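Local coordinates for lipopolysaccharide biosynthesis protein wbpB (Thermus thermophilus, PDB 3O9Z) that probably oxidises a nucleotide-linked sugar with NAD as cofactor, a dehydrogenase step in making 2,3-diacetamido-2,3-dideoxy-D-mannuronic acid for lipopolysaccharide, at residues A[207-215]-A[225-233]. Residues are numbered along the deposited sequence; the frame is centred on the assembly and turned at random.
Sequences RTPTVNAGY and WFLSIDPSF
Trp225 lays its indole across the backbone of Gly214, its hydrogen-bonded partner in an antiparallel hairpin. From CB, the first torsion (chi1 58°) sets CG between the backbone N and carbonyl carbon, turning the ring over the neighbouring strand. CD1 and NE1 then lie against Gly214 C, NE1 at 3.3 Å; Gly214 N sits over the ring's centre, 3.4 Å above its plane and near CD2 and CE2; CH2 approaches Ala213 C, and CZ3, at the far rim, reaches Asn212, whose CB lies at the ring edge 3.7 Å away. Glycine suits position 214 because any CB would run into the indole; its CA instead makes a CH-pi contact 3.8 Å from the centroid of the five-membered ring. Replacing Trp225 by an alanine would probably strip this cover from the Gly214 backbone and open a gap beside Asn212 CB. On the opposite face of the sheet from Trp225, branched Val211 meets Phe226 CE1 through CG1 (3.7 Å) and Phe233 CE2 through CG2. Just before strand 211-218 begins, Thr210 O accepts from both Ser228 OG (2.7 Å) and Ile229 N. Strand 211-218 is flanked by 199-207, and 221-228 by 152-160, in the C-terminal domain's mixed sheet; Leu227 packs on helix 180-183 and on Tyr158, which binds 2-oxoglutarate.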
loop_
_atom_site.group_PDB
_atom_site.type_symbol
_atom_site.label_atom_id
_atom_site.label_comp_id
_atom_site.label_asym_id
_atom_site.label_seq_id
_atom_site.Cartn_x
_atom_site.Cartn_y
_atom_site.Cartn_z
ATOM N N ARG A 207 32.078 -2.379 1.871
ATOM C CA ARG A 207 30.716 -1.888 1.689
ATOM C C ARG A 207 29.754 -2.970 1.230
ATOM O O ARG A 207 29.589 -3.147 0.009
ATOM C CB ARG A 207 30.697 -0.675 0.734
ATOM C CG ARG A 207 29.316 -0.235 0.273
ATOM C CD ARG A 207 29.454 0.256 -1.136
ATOM N NE ARG A 207 29.780 1.669 -1.092
ATOM C CZ ARG A 207 30.764 2.237 -1.778
ATOM N NH1 ARG A 207 31.559 1.509 -2.559
ATOM N NH2 ARG A 207 30.915 3.549 -1.668
ATOM N N THR A 208 29.170 -3.692 2.197
ATOM C CA THR A 208 28.287 -4.857 1.973
ATOM C C THR A 208 26.920 -4.492 2.544
ATOM O O THR A 208 26.757 -3.430 3.096
ATOM C CB THR A 208 28.696 -6.113 2.744
ATOM O OG1 THR A 208 28.458 -5.933 4.149
ATOM C CG2 THR A 208 30.149 -6.481 2.486
ATOM N N PRO A 209 25.909 -5.378 2.416
ATOM C CA PRO A 209 24.612 -4.971 2.934
ATOM C C PRO A 209 24.546 -4.662 4.432
ATOM O O PRO A 209 23.713 -3.862 4.859
ATOM C CB PRO A 209 23.696 -6.160 2.565
ATOM C CG PRO A 209 24.347 -6.698 1.305
ATOM C CD PRO A 209 25.822 -6.557 1.532
ATOM N N THR A 210 25.448 -5.252 5.210
ATOM C CA THR A 210 25.371 -5.069 6.645
ATOM C C THR A 210 26.624 -4.425 7.237
ATOM O O THR A 210 26.611 -4.171 8.438
ATOM C CB THR A 210 25.170 -6.396 7.363
ATOM O OG1 THR A 210 26.216 -7.265 6.918
ATOM C CG2 THR A 210 23.791 -6.983 6.950
ATOM N N VAL A 211 27.624 -4.111 6.420
ATOM C CA VAL A 211 28.875 -3.528 6.963
ATOM C C VAL A 211 29.356 -2.433 6.028
ATOM O O VAL A 211 29.396 -2.622 4.799
ATOM C CB VAL A 211 30.001 -4.546 6.977
ATOM C CG1 VAL A 211 31.358 -3.871 7.323
ATOM C CG2 VAL A 211 29.674 -5.694 7.983
ATOM N N ASN A 212 29.735 -1.296 6.587
ATOM C CA ASN A 212 30.549 -0.303 5.872
ATOM C C ASN A 212 31.713 0.052 6.785
ATOM O O ASN A 212 31.526 0.186 7.991
ATOM C CB ASN A 212 29.778 0.988 5.577
ATOM C CG ASN A 212 28.767 0.869 4.407
ATOM O OD1 ASN A 212 28.421 -0.195 3.846
ATOM N ND2 ASN A 212 28.336 2.042 3.989
ATOM N N ALA A 213 32.901 0.237 6.228
ATOM C CA ALA A 213 34.033 0.690 7.021
ATOM C C ALA A 213 34.886 1.604 6.176
ATOM O O ALA A 213 34.893 1.494 4.936
ATOM C CB ALA A 213 34.883 -0.497 7.441
ATOM N N GLY A 214 35.633 2.481 6.814
ATOM C CA GLY A 214 36.494 3.374 6.046
ATOM C C GLY A 214 37.351 4.255 6.938
ATOM O O GLY A 214 37.630 3.921 8.092
ATOM N N TYR A 215 37.784 5.366 6.368
ATOM C CA TYR A 215 38.693 6.315 7.035
ATOM C C TYR A 215 38.285 7.725 6.661
ATOM O O TYR A 215 37.841 7.964 5.518
ATOM C CB TYR A 215 40.115 6.034 6.531
ATOM C CG TYR A 215 41.194 6.984 7.016
ATOM C CD1 TYR A 215 41.717 6.827 8.311
ATOM C CD2 TYR A 215 41.617 8.032 6.222
ATOM C CE1 TYR A 215 42.672 7.686 8.771
ATOM C CE2 TYR A 215 42.619 8.905 6.705
ATOM C CZ TYR A 215 43.107 8.697 7.964
ATOM O OH TYR A 215 44.113 9.566 8.380
ATOM N N TRP A 225 36.724 4.129 10.904
ATOM C CA TRP A 225 35.340 3.862 11.299
ATOM C C TRP A 225 34.830 2.532 10.784
ATOM O O TRP A 225 35.250 2.051 9.742
ATOM C CB TRP A 225 34.419 5.033 10.922
ATOM C CG TRP A 225 34.400 5.382 9.441
ATOM C CD1 TRP A 225 35.172 6.335 8.799
ATOM C CD2 TRP A 225 33.573 4.802 8.443
ATOM N NE1 TRP A 225 34.852 6.381 7.456
ATOM C CE2 TRP A 225 33.861 5.459 7.224
ATOM C CE3 TRP A 225 32.548 3.841 8.474
ATOM C CZ2 TRP A 225 33.231 5.156 6.021
ATOM C CZ3 TRP A 225 31.929 3.549 7.259
ATOM C CH2 TRP A 225 32.269 4.186 6.056
ATOM N N PHE A 226 33.911 1.941 11.548
ATOM C CA PHE A 226 33.274 0.691 11.209
ATOM C C PHE A 226 31.828 0.785 11.638
ATOM O O PHE A 226 31.560 1.177 12.785
ATOM C CB PHE A 226 33.985 -0.459 11.933
ATOM C CG PHE A 226 33.395 -1.809 11.644
ATOM C CD1 PHE A 226 33.966 -2.609 10.667
ATOM C CD2 PHE A 226 32.283 -2.262 12.350
ATOM C CE1 PHE A 226 33.443 -3.858 10.389
ATOM C CE2 PHE A 226 31.741 -3.526 12.072
ATOM C CZ PHE A 226 32.308 -4.309 11.054
ATOM N N LEU A 227 30.944 0.452 10.704
ATOM C CA LEU A 227 29.491 0.498 10.915
ATOM C C LEU A 227 28.894 -0.874 10.547
ATOM O O LEU A 227 29.149 -1.378 9.446
ATOM C CB LEU A 227 28.954 1.588 9.965
ATOM C CG LEU A 227 27.434 1.559 9.808
ATOM C CD1 LEU A 227 26.684 1.839 11.108
ATOM C CD2 LEU A 227 27.105 2.597 8.701
ATOM N N SER A 228 28.066 -1.448 11.423
ATOM C CA SER A 228 27.360 -2.646 11.014
ATOM C C SER A 228 26.016 -2.753 11.718
ATOM O O SER A 228 25.821 -2.241 12.840
ATOM C CB SER A 228 28.165 -3.902 11.335
ATOM O OG SER A 228 27.526 -5.095 10.843
ATOM N N ILE A 229 25.102 -3.398 11.007
ATOM C CA ILE A 229 23.818 -3.813 11.573
ATOM C C ILE A 229 23.775 -5.307 11.851
ATOM O O ILE A 229 22.697 -5.851 12.148
ATOM C CB ILE A 229 22.600 -3.343 10.730
ATOM C CG1 ILE A 229 22.810 -3.815 9.299
ATOM C CG2 ILE A 229 22.470 -1.806 10.830
ATOM C CD1 ILE A 229 21.567 -3.679 8.361
ATOM N N ASP A 230 24.929 -5.959 11.712
ATOM C CA ASP A 230 25.066 -7.383 12.123
ATOM C C ASP A 230 25.612 -7.416 13.556
ATOM O O ASP A 230 26.765 -7.035 13.781
ATOM C CB ASP A 230 26.018 -8.061 11.146
ATOM C CG ASP A 230 26.234 -9.523 11.437
ATOM O OD1 ASP A 230 25.828 -9.963 12.530
ATOM O OD2 ASP A 230 26.860 -10.186 10.576
ATOM N N PRO A 231 24.800 -7.892 14.510
ATOM C CA PRO A 231 25.251 -7.856 15.905
ATOM C C PRO A 231 26.373 -8.859 16.222
ATOM O O PRO A 231 26.986 -8.740 17.277
ATOM C CB PRO A 231 23.964 -8.199 16.668
ATOM C CG PRO A 231 23.236 -9.121 15.752
ATOM C CD PRO A 231 23.437 -8.446 14.375
ATOM N N SER A 232 26.783 -9.676 15.254
ATOM C CA SER A 232 27.957 -10.522 15.428
ATOM C C SER A 232 29.212 -9.673 15.621
ATOM O O SER A 232 30.253 -10.175 16.063
ATOM C CB SER A 232 28.148 -11.515 14.275
ATOM O OG SER A 232 28.676 -10.912 13.105
ATOM N N PHE A 233 29.169 -8.403 15.218
ATOM C CA PHE A 233 30.366 -7.557 15.390
ATOM C C PHE A 233 30.449 -6.858 16.738
ATOM O O PHE A 233 31.420 -6.168 17.039
ATOM C CB PHE A 233 30.498 -6.510 14.251
ATOM C CG PHE A 233 30.873 -7.113 12.901
ATOM C CD1 PHE A 233 32.169 -7.535 12.607
ATOM C CD2 PHE A 233 29.886 -7.331 11.967
ATOM C CE1 PHE A 233 32.482 -8.083 11.382
ATOM C CE2 PHE A 233 30.181 -7.912 10.742
ATOM C CZ PHE A 233 31.473 -8.279 10.449
HETATM O O HOH W 1 27.553 -9.324 8.100
#